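Local coordinates for 33 kDa chaperonin (Thermotoga maritima, PDB 1VQ0), which probably acts as a redox-regulated molecular chaperone that keeps thermally unfolding and oxidatively damaged proteins from aggregating, at residues A[39-44]-A[239-244]. Residues are numbered along the deposited sequence; the frame is centred on the assembly and turned at random.
Sequences RNRHAL and IKYKCD. With ZN (zinc ion), chain C.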
# COMPACT_ATOMS: atom_id res chain seq x y z
N ARG A 39 10.76 23.96 10.94
CA ARG A 39 10.77 25.17 10.16
C ARG A 39 12.18 25.77 10.07
O ARG A 39 12.61 26.15 9.01
CB ARG A 39 9.82 26.21 10.77
CG ARG A 39 9.89 27.58 10.07
CD ARG A 39 8.89 28.60 10.54
NE ARG A 39 9.53 29.47 11.52
CZ ARG A 39 10.21 30.60 11.26
NH1 ARG A 39 10.35 31.12 10.01
NH2 ARG A 39 10.73 31.24 12.27
N ASN A 40 12.90 25.84 11.20
CA ASN A 40 14.26 26.31 11.17
C ASN A 40 15.27 25.37 10.52
O ASN A 40 16.12 25.81 9.76
CB ASN A 40 14.72 26.72 12.57
CG ASN A 40 13.85 27.82 13.17
OD1 ASN A 40 13.42 28.71 12.45
ND2 ASN A 40 13.54 27.72 14.46
N ARG A 41 15.20 24.08 10.81
CA ARG A 41 16.14 23.11 10.21
C ARG A 41 16.06 23.14 8.69
O ARG A 41 17.06 23.27 7.98
CB ARG A 41 15.87 21.71 10.76
CG ARG A 41 16.40 21.51 12.18
CD ARG A 41 16.18 20.09 12.69
NE ARG A 41 16.86 19.81 13.96
CZ ARG A 41 18.17 19.64 14.12
NH1 ARG A 41 19.03 19.73 13.10
NH2 ARG A 41 18.64 19.40 15.33
N HIS A 42 14.82 23.12 8.20
CA HIS A 42 14.53 23.10 6.76
C HIS A 42 14.34 24.45 6.12
O HIS A 42 14.11 24.50 4.94
CB HIS A 42 13.24 22.31 6.53
CG HIS A 42 13.37 20.85 6.81
ND1 HIS A 42 14.25 20.03 6.12
CD2 HIS A 42 12.69 20.04 7.66
CE1 HIS A 42 14.09 18.78 6.53
NE2 HIS A 42 13.15 18.76 7.47
N ALA A 43 14.39 25.53 6.90
CA ALA A 43 14.17 26.88 6.40
C ALA A 43 12.88 26.93 5.58
O ALA A 43 12.85 27.42 4.44
CB ALA A 43 15.40 27.38 5.58
N LEU A 44 11.81 26.41 6.20
CA LEU A 44 10.49 26.33 5.56
C LEU A 44 9.87 27.70 5.34
O LEU A 44 9.96 28.57 6.17
CB LEU A 44 9.52 25.48 6.42
CG LEU A 44 9.90 24.02 6.72
CD1 LEU A 44 8.86 23.40 7.51
CD2 LEU A 44 10.15 23.19 5.44
N ILE A 239 6.90 15.06 23.06
CA ILE A 239 7.16 14.85 21.60
C ILE A 239 8.42 15.62 21.27
O ILE A 239 8.52 16.79 21.66
CB ILE A 239 5.97 15.34 20.73
CG1 ILE A 239 4.68 14.61 21.14
CG2 ILE A 239 6.24 15.16 19.23
CD1 ILE A 239 4.65 13.13 20.83
N LYS A 240 9.39 14.97 20.63
CA LYS A 240 10.64 15.67 20.27
C LYS A 240 10.94 15.45 18.82
O LYS A 240 10.72 14.35 18.31
CB LYS A 240 11.88 15.17 21.06
CG LYS A 240 11.72 14.82 22.55
CD LYS A 240 12.27 15.83 23.51
CE LYS A 240 13.65 15.47 24.10
NZ LYS A 240 13.65 14.85 25.50
N TYR A 241 11.46 16.50 18.15
CA TYR A 241 12.02 16.32 16.83
C TYR A 241 13.29 15.49 17.01
O TYR A 241 14.16 15.83 17.81
CB TYR A 241 12.32 17.68 16.14
CG TYR A 241 12.37 17.58 14.64
CD1 TYR A 241 13.53 17.18 14.01
CD2 TYR A 241 11.24 17.78 13.88
CE1 TYR A 241 13.57 17.04 12.64
CE2 TYR A 241 11.25 17.63 12.52
CZ TYR A 241 12.43 17.27 11.90
OH TYR A 241 12.46 17.13 10.53
N LYS A 242 13.41 14.40 16.26
CA LYS A 242 14.64 13.63 16.31
C LYS A 242 14.91 12.85 15.03
O LYS A 242 14.01 12.28 14.46
CB LYS A 242 14.62 12.67 17.51
CG LYS A 242 16.02 12.39 18.04
CD LYS A 242 16.02 11.25 19.05
CE LYS A 242 17.42 10.63 19.15
NZ LYS A 242 17.69 10.21 20.54
N CYS A 243 16.18 12.84 14.63
CA CYS A 243 16.70 12.09 13.51
C CYS A 243 17.83 11.14 14.01
O CYS A 243 18.36 11.35 15.06
CB CYS A 243 17.25 13.04 12.47
SG CYS A 243 17.52 12.28 10.89
N ASP A 244 18.13 10.09 13.25
CA ASP A 244 19.12 9.10 13.58
C ASP A 244 20.31 9.21 12.61
O ASP A 244 21.18 8.36 12.61
CB ASP A 244 18.55 7.65 13.54
CG ASP A 244 18.16 7.20 12.13
OD1 ASP A 244 18.14 8.04 11.24
OD2 ASP A 244 17.86 6.04 11.79
ZN ZN C . 19.08 13.68 9.88
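Tyr241, at the end of strand 235-241, reaches across to the last turn of helix 32-42 and meets two side chains there, Arg41 and His42. The apolar part comes from Arg41: its extended chain brings CD obliquely to 4.0 Å from Tyr241 CE1, while the guanidinium, though 18° from the ring plane, lies past the ring and does not stack on it. Beyond this touch, Arg41 NE forms a salt bridge with Glu37, one turn back on its own helix. Tyr241 gets its reach from CG lying anti to the backbone N (chi1 -157°), with Ala38 and Glu37 also against its side chain.

The polar ends meet without bonding each other. His42 NE2 is 3.5 Å from Tyr241 OH, but the imidazole hydrogen-bonds to Gly97 O and the hydroxyl to Trp277 O. A phenylalanine in place of Tyr241 would probably leave Trp277 O without this hydroxyl partner.

Two residues on, Cys243 SG binds zinc at 2.3 Å, with Cys245, Cys275 and Cys278 completing the site. Since Trp277 lies between Cys275 and Cys278 in the sequence, the Tyr241 hydroxyl bond links this helix-strand contact to the zinc-binding loop, here zinc-loaded and without disulfides; the same cysteines are probably redox-active.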